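Local atomic coordinates of gala protein type 1, 3 or 4 (Legionella pneumophila subsp. pneumophila, PDB entry 4XA9), a protein that is built of leucine-rich repeats and may bind small GTPases and stimulate their GTP hydrolysis. Residues A[53-58]-A[77-82]; A[97-102]-A[121-126]; A[144-149]-A[166-171]. All blocks are in the same frame, centred on the assembly; numbering follows the deposited sequence.

Contact 1: residues A[53-58]-A[77-82]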
# COMPACT_ATOMS: atom_id res chain seq x y z
N ASN A 53 -12.51 9.22 0.88
CA ASN A 53 -13.53 10.14 1.36
C ASN A 53 -14.14 9.57 2.63
O ASN A 53 -13.53 8.70 3.26
CB ASN A 53 -14.57 10.38 0.27
CG ASN A 53 -14.08 11.33 -0.80
OD1 ASN A 53 -13.71 12.47 -0.50
ND2 ASN A 53 -14.05 10.87 -2.04
N ASP A 54 -15.32 10.04 3.00
CA ASP A 54 -15.94 9.64 4.27
C ASP A 54 -17.30 9.01 4.06
O ASP A 54 -18.21 9.17 4.87
CB ASP A 54 -16.08 10.85 5.20
CG ASP A 54 -14.75 11.50 5.51
OD1 ASP A 54 -13.76 10.77 5.70
OD2 ASP A 54 -14.70 12.75 5.57
N ILE A 55 -17.44 8.29 2.95
CA ILE A 55 -18.72 7.69 2.60
C ILE A 55 -19.00 6.45 3.44
O ILE A 55 -18.09 5.66 3.72
CB ILE A 55 -18.73 7.33 1.10
CG1 ILE A 55 -18.44 8.59 0.27
CG2 ILE A 55 -20.06 6.69 0.69
CD1 ILE A 55 -18.24 8.32 -1.21
N THR A 56 -20.25 6.29 3.87
CA THR A 56 -20.65 5.12 4.64
C THR A 56 -21.62 4.27 3.82
O THR A 56 -21.84 4.55 2.65
CB THR A 56 -21.33 5.49 5.97
OG1 THR A 56 -22.66 5.96 5.71
CG2 THR A 56 -20.54 6.57 6.71
N ALA A 57 -22.19 3.25 4.45
CA ALA A 57 -23.16 2.38 3.79
C ALA A 57 -24.39 3.16 3.31
O ALA A 57 -24.99 2.82 2.29
CB ALA A 57 -23.59 1.26 4.73
N ASN A 58 -24.76 4.20 4.05
CA ASN A 58 -25.89 5.03 3.65
C ASN A 58 -25.65 5.75 2.34
O ASN A 58 -26.57 5.96 1.54
CB ASN A 58 -26.22 6.03 4.75
CG ASN A 58 -26.95 5.39 5.91
OD1 ASN A 58 -27.59 4.35 5.75
ND2 ASN A 58 -26.86 6.01 7.09
N ASN A 77 -12.85 4.47 2.15
CA ASN A 77 -14.00 5.11 2.77
C ASN A 77 -14.38 4.32 4.02
O ASN A 77 -13.52 3.70 4.64
CB ASN A 77 -15.16 5.20 1.78
CG ASN A 77 -14.98 6.34 0.78
OD1 ASN A 77 -15.37 7.47 1.05
ND2 ASN A 77 -14.40 6.03 -0.37
N ASN A 78 -15.66 4.34 4.39
CA ASN A 78 -16.11 3.61 5.57
C ASN A 78 -17.42 2.88 5.32
O ASN A 78 -18.35 2.97 6.12
CB ASN A 78 -16.26 4.57 6.76
CG ASN A 78 -16.49 3.85 8.08
OD1 ASN A 78 -15.97 2.76 8.31
ND2 ASN A 78 -17.31 4.45 8.94
N ILE A 79 -17.52 2.15 4.21
CA ILE A 79 -18.82 1.62 3.81
C ILE A 79 -19.17 0.34 4.56
O ILE A 79 -20.34 -0.00 4.69
CB ILE A 79 -18.91 1.38 2.29
CG1 ILE A 79 -18.12 0.12 1.89
CG2 ILE A 79 -18.46 2.63 1.52
CD1 ILE A 79 -18.25 -0.22 0.41
N GLY A 80 -18.15 -0.35 5.05
CA GLY A 80 -18.37 -1.51 5.91
C GLY A 80 -19.04 -2.68 5.22
O GLY A 80 -19.20 -2.70 4.00
N PRO A 81 -19.43 -3.69 6.02
CA PRO A 81 -20.09 -4.89 5.49
C PRO A 81 -21.38 -4.57 4.76
O PRO A 81 -21.62 -5.12 3.69
CB PRO A 81 -20.36 -5.72 6.75
CG PRO A 81 -19.35 -5.23 7.75
CD PRO A 81 -19.20 -3.77 7.47
N GLU A 82 -22.20 -3.69 5.31
CA GLU A 82 -23.48 -3.35 4.68
C GLU A 82 -23.29 -2.57 3.39
O GLU A 82 -24.08 -2.70 2.46
CB GLU A 82 -24.36 -2.57 5.65
CG GLU A 82 -24.94 -3.42 6.77
CD GLU A 82 -25.83 -2.62 7.69
OE1 GLU A 82 -26.94 -2.23 7.26
OE2 GLU A 82 -25.42 -2.39 8.85
O HOH W 1 -21.03 2.02 6.85
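Asn78 and Ile55 join two successive loops through the backbone: Asn78 N donates to Ile55 O at 2.8 Å. Just beyond this bond, the alpha hydrogen of Thr56 points at the next carbonyl, with Thr56 CA 3.5 Å from Asn78 O. A water takes the N-H of Ala57, 2.9 Å from Ala57 N, and donates to Asn78 O and, weakly, to Ile79 O, bridging the two loops. The methyl of Ala57 packs beyond the water, its CB 3.5 Å from Ile79 O and 4.0 Å from Glu82 CB.

Asn53 and Asn77 are the asparagines of the LxxLxLxxNxI signature of two consecutive leucine-rich repeats, set in the turns that lead from the inner strands to the outer helices 57-63 and 80-87. With CG beside its own backbone N (chi1 -78°), Asn77 reaches back to the preceding repeat. Its OD1 accepts from Ile55 N, although that oxygen is less surely placed, while its ND2 donates to Leu50 O and Ile74 O, just as Asn53 ND2 binds the carbonyls of Leu22 and Leu50 one repeat earlier.

At the start of helix 57-63, Thr56 OG1 caps Asn58 N at 3.2 Å and also meets Asp29. The carboxylate of Asp54 is paired with a basic side chain on the chain of the bound partner protein.

Contact 2: residues A[97-102]-A[121-126]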
# COMPACT_ATOMS: atom_id res chain seq x y z
N ASP A 97 -13.51 -1.47 -6.81
CA ASP A 97 -12.48 -1.34 -5.78
C ASP A 97 -13.13 -0.93 -4.46
O ASP A 97 -13.61 0.19 -4.32
CB ASP A 97 -11.41 -0.33 -6.21
CG ASP A 97 -10.22 -0.30 -5.27
OD1 ASP A 97 -10.32 -0.87 -4.17
OD2 ASP A 97 -9.19 0.31 -5.62
N VAL A 98 -13.13 -1.84 -3.49
CA VAL A 98 -13.65 -1.54 -2.16
C VAL A 98 -12.56 -1.69 -1.10
O VAL A 98 -12.86 -1.94 0.07
CB VAL A 98 -14.84 -2.46 -1.77
CG1 VAL A 98 -16.08 -2.11 -2.57
CG2 VAL A 98 -14.47 -3.93 -1.94
N SER A 99 -11.31 -1.55 -1.52
CA SER A 99 -10.18 -1.71 -0.61
C SER A 99 -10.28 -0.74 0.57
O SER A 99 -10.83 0.35 0.42
CB SER A 99 -8.86 -1.50 -1.36
OG SER A 99 -8.76 -2.38 -2.47
N PHE A 100 -9.78 -1.15 1.73
CA PHE A 100 -9.73 -0.28 2.91
C PHE A 100 -11.10 0.27 3.30
O PHE A 100 -11.28 1.49 3.39
CB PHE A 100 -8.75 0.87 2.69
CG PHE A 100 -7.33 0.42 2.50
CD1 PHE A 100 -6.86 0.07 1.24
CD2 PHE A 100 -6.46 0.35 3.58
CE1 PHE A 100 -5.54 -0.36 1.06
CE2 PHE A 100 -5.14 -0.08 3.41
CZ PHE A 100 -4.69 -0.43 2.15
N ASN A 101 -12.06 -0.63 3.52
CA ASN A 101 -13.41 -0.22 3.90
C ASN A 101 -13.99 -1.05 5.04
O ASN A 101 -15.16 -0.91 5.38
CB ASN A 101 -14.36 -0.30 2.70
CG ASN A 101 -14.49 1.01 1.96
OD1 ASN A 101 -15.15 1.93 2.44
ND2 ASN A 101 -13.88 1.08 0.79
N GLU A 102 -13.16 -1.91 5.62
CA GLU A 102 -13.59 -2.84 6.66
C GLU A 102 -14.83 -3.64 6.27
O GLU A 102 -15.72 -3.84 7.10
CB GLU A 102 -13.86 -2.08 7.97
CG GLU A 102 -12.75 -1.13 8.38
CD GLU A 102 -12.99 -0.49 9.74
OE1 GLU A 102 -13.88 -0.97 10.48
OE2 GLU A 102 -12.30 0.50 10.07
N TYR A 121 -11.10 -5.42 -6.41
CA TYR A 121 -9.99 -5.01 -5.56
C TYR A 121 -10.54 -4.85 -4.15
O TYR A 121 -11.49 -4.09 -3.94
CB TYR A 121 -9.36 -3.70 -6.03
CG TYR A 121 -8.89 -3.71 -7.47
CD1 TYR A 121 -7.61 -4.12 -7.80
CD2 TYR A 121 -9.74 -3.32 -8.50
CE1 TYR A 121 -7.19 -4.14 -9.11
CE2 TYR A 121 -9.33 -3.33 -9.82
CZ TYR A 121 -8.04 -3.74 -10.11
OH TYR A 121 -7.61 -3.76 -11.42
N ALA A 122 -9.97 -5.57 -3.20
CA ALA A 122 -10.49 -5.54 -1.84
C ALA A 122 -9.36 -5.65 -0.83
O ALA A 122 -9.47 -6.38 0.15
CB ALA A 122 -11.51 -6.67 -1.62
N LEU A 123 -8.28 -4.92 -1.10
CA LEU A 123 -7.12 -4.92 -0.22
C LEU A 123 -7.52 -4.45 1.17
O LEU A 123 -8.38 -3.58 1.31
CB LEU A 123 -6.02 -4.01 -0.77
CG LEU A 123 -5.26 -4.38 -2.04
CD1 LEU A 123 -6.14 -4.24 -3.27
CD2 LEU A 123 -4.03 -3.49 -2.18
N TYR A 124 -6.87 -5.02 2.19
CA TYR A 124 -7.05 -4.62 3.59
C TYR A 124 -8.51 -4.42 4.00
O TYR A 124 -8.97 -3.29 4.14
CB TYR A 124 -6.25 -3.35 3.90
CG TYR A 124 -6.07 -3.12 5.38
CD1 TYR A 124 -5.18 -3.89 6.11
CD2 TYR A 124 -6.80 -2.14 6.06
CE1 TYR A 124 -5.01 -3.70 7.47
CE2 TYR A 124 -6.64 -1.94 7.42
CZ TYR A 124 -5.74 -2.73 8.12
OH TYR A 124 -5.57 -2.54 9.48
N ASN A 125 -9.24 -5.51 4.19
CA ASN A 125 -10.65 -5.42 4.53
C ASN A 125 -11.05 -6.38 5.64
O ASN A 125 -12.23 -6.67 5.81
CB ASN A 125 -11.51 -5.68 3.28
CG ASN A 125 -11.95 -4.39 2.60
OD1 ASN A 125 -12.43 -3.46 3.26
ND2 ASN A 125 -11.80 -4.33 1.28
N LYS A 126 -10.06 -6.84 6.40
CA LYS A 126 -10.27 -7.86 7.43
C LYS A 126 -10.92 -9.12 6.85
O LYS A 126 -11.69 -9.80 7.53
CB LYS A 126 -11.12 -7.32 8.58
CG LYS A 126 -10.54 -6.08 9.24
CD LYS A 126 -11.42 -5.56 10.37
CE LYS A 126 -11.60 -4.04 10.28
NZ LYS A 126 -10.62 -3.39 9.35
O HOH W 2 -10.38 -2.24 6.29
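Asn125 turns its whole amide toward the loop of residues 97-102 and grips it at two points. Its ND2 donates to Val98 O over 2.9 Å, a nearly straight bond that lies in the asparagine's amide plane yet meets the carbonyl from above its own plane. OD1, at the other end of the same group, accepts from Asn101 N at 2.9 Å and from Ile103 N just beyond. Bonds at both ends fix the amide against flipping.

Ser99 carries a second set of bonds. Its OG receives Leu123 N at 2.9 Å and donates a hydrogen bond to Asp97 OD1. That carboxylate oxygen also takes Ser99 N, closing an Asx turn. Asp97 can do this because its CG swings opposite its backbone N (chi1 -172°), beside the carbonyl carbon and toward the residues that follow; its OD2 is left to a polar side chain of the partner protein.

Tyr124 sets its CB over one face of Phe100, 3.7 Å from the ring centroid, in a CH-pi contact. Its CG points off on the far side from its backbone N (chi1 -163°), which leaves CB rather than the ring above Phe100. The two rings are inclined by only 30° but slid apart, barely overlapping. Phe100 also stacks on His76, while Tyr124 OH bonds the backbone of the partner protein.

Glu102 and Lys126 run side by side, with NZ 3.3 Å from Glu102 CG but 4.2 Å from OE1, too far for a salt bridge. Asp97 pairs with Tyr121 in a parallel bridge, and Val98 N donates to Tyr121 O at 2.8 Å. A buried asparagine binding the loop of the preceding repeat, just past such a strand pair, is the hallmark of the leucine-rich repeat.

Contact 3: residues A[144-149]-A[166-171]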
# COMPACT_ATOMS: atom_id res chain seq x y z
N ASP A 144 -7.87 -8.92 -6.16
CA ASP A 144 -6.71 -8.42 -5.42
C ASP A 144 -7.07 -8.40 -3.95
O ASP A 144 -7.97 -7.67 -3.52
CB ASP A 144 -6.32 -7.02 -5.92
CG ASP A 144 -4.96 -6.56 -5.38
OD1 ASP A 144 -4.59 -6.95 -4.25
OD2 ASP A 144 -4.27 -5.80 -6.10
N LEU A 145 -6.36 -9.21 -3.16
CA LEU A 145 -6.68 -9.38 -1.75
C LEU A 145 -5.52 -9.05 -0.81
O LEU A 145 -5.48 -9.55 0.31
CB LEU A 145 -7.14 -10.81 -1.49
CG LEU A 145 -8.47 -11.18 -2.14
CD1 LEU A 145 -8.75 -12.68 -2.03
CD2 LEU A 145 -9.59 -10.36 -1.50
N CYS A 146 -4.59 -8.21 -1.26
CA CYS A 146 -3.41 -7.87 -0.45
C CYS A 146 -3.81 -7.37 0.94
O CYS A 146 -4.84 -6.72 1.08
CB CYS A 146 -2.56 -6.81 -1.15
SG CYS A 146 -1.84 -7.36 -2.70
N PHE A 147 -3.00 -7.70 1.94
CA PHE A 147 -3.19 -7.23 3.32
C PHE A 147 -4.44 -7.80 3.97
O PHE A 147 -5.02 -7.18 4.85
CB PHE A 147 -3.24 -5.70 3.40
CG PHE A 147 -2.14 -5.01 2.64
CD1 PHE A 147 -0.81 -5.19 2.99
CD2 PHE A 147 -2.44 -4.14 1.60
CE1 PHE A 147 0.20 -4.54 2.30
CE2 PHE A 147 -1.43 -3.49 0.91
CZ PHE A 147 -0.11 -3.69 1.26
N ASN A 148 -4.86 -8.98 3.52
CA ASN A 148 -5.92 -9.74 4.18
C ASN A 148 -5.36 -11.08 4.65
O ASN A 148 -4.75 -11.81 3.87
CB ASN A 148 -7.11 -9.99 3.25
CG ASN A 148 -7.87 -8.72 2.91
OD1 ASN A 148 -8.64 -8.20 3.72
ND2 ASN A 148 -7.67 -8.22 1.69
N SER A 149 -5.57 -11.42 5.92
CA SER A 149 -5.05 -12.69 6.44
C SER A 149 -5.87 -13.86 5.91
O SER A 149 -6.72 -14.42 6.62
CB SER A 149 -5.05 -12.68 7.97
OG SER A 149 -4.45 -13.87 8.48
N GLU A 166 -6.58 -13.92 -12.66
CA GLU A 166 -5.56 -13.12 -12.01
C GLU A 166 -5.83 -13.01 -10.52
O GLU A 166 -6.90 -12.58 -10.09
CB GLU A 166 -5.49 -11.74 -12.65
CG GLU A 166 -5.09 -11.79 -14.12
CD GLU A 166 -5.12 -10.45 -14.80
OE1 GLU A 166 -6.16 -9.75 -14.70
OE2 GLU A 166 -4.10 -10.09 -15.42
N LEU A 167 -4.84 -13.40 -9.72
CA LEU A 167 -4.97 -13.34 -8.27
C LEU A 167 -3.78 -12.60 -7.64
O LEU A 167 -2.63 -12.96 -7.84
CB LEU A 167 -5.09 -14.77 -7.71
CG LEU A 167 -5.20 -14.89 -6.19
CD1 LEU A 167 -6.42 -14.12 -5.69
CD2 LEU A 167 -5.29 -16.35 -5.77
N ILE A 168 -4.09 -11.54 -6.90
CA ILE A 168 -3.09 -10.77 -6.17
C ILE A 168 -3.37 -11.00 -4.69
O ILE A 168 -4.45 -10.66 -4.20
CB ILE A 168 -3.16 -9.25 -6.48
CG1 ILE A 168 -3.55 -9.00 -7.93
CG2 ILE A 168 -1.85 -8.53 -6.12
CD1 ILE A 168 -2.50 -9.37 -8.90
N ALA A 169 -2.40 -11.57 -3.98
CA ALA A 169 -2.61 -11.89 -2.58
C ALA A 169 -1.30 -11.77 -1.79
O ALA A 169 -0.84 -12.75 -1.19
CB ALA A 169 -3.19 -13.30 -2.44
N SER A 170 -0.73 -10.58 -1.80
CA SER A 170 0.52 -10.32 -1.08
C SER A 170 0.23 -9.92 0.37
O SER A 170 -0.77 -9.25 0.63
CB SER A 170 1.33 -9.22 -1.77
OG SER A 170 1.74 -9.61 -3.07
N ALA A 171 1.10 -10.32 1.28
CA ALA A 171 0.91 -10.09 2.72
C ALA A 171 -0.41 -10.69 3.18
O ALA A 171 -1.24 -10.01 3.79
CB ALA A 171 0.97 -8.60 3.04
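Asp144 and Ile168 form a parallel beta bridge, and the contact is a strand pairing that runs on into the loops between the inner sheet and the outer helices. Leu145 N donates to Ile168 O at 2.6 Å. Two residues further, Phe147 N repeats the pattern on Ser170 O at 3.0 Å.

Between these backbone bonds sits a thiol. Cys146 has SG beside its own backbone N (chi1 -64°), where the sulfur accepts the N-H of Ser170 at a distance of 3.5 Å from Ser170 N and packs against Ile168 CG2 at 3.6 Å. The carboxylate of Asp144 lies against the branch point of Ile168, its CG 3.4 Å from Ile168 CB, and OD1 takes Cys146 N to close an Asx turn. On the other side of Ile168 comes strand 190-192. Farther along, the methyl of Ala171 rests against the Phe147 ring, 3.8 Å from CD1; that ring also stacks on an aromatic side chain of the partner protein.

Leu145 to Asn148 make a type II turn, braced when Asn148 ND2 donates to Leu145 O at 2.9 Å from well above the carbonyl plane. The same amide reaches back to Ala122 O, Asn125 N and Ile127 N. A short parallel strand followed by a turn with a buried asparagine that binds the preceding repeat is the conserved half of a leucine-rich repeat.

In the fold
The three contacts follow one another in series along the chain, without overlap, and along the arc of the solenoid. All lie in or beside the turns between the parallel part of the inner sheet and the outer row of helices. The centres of contacts 1 and 2 are 11 Å apart and those of contacts 2 and 3 are 10 Å apart. Contacts 1 and 3, with centres 21 Å apart, do not touch. Asparagines join neighbours: Asn101 of contact 2 reaches Ile79 of contact 1, and contact 3 is tied to contact 2 in a like way and by Tyr124 N to Cys146 O. Within contact 3 no asparagine links the two segments. The partner protein lies against all three contacts.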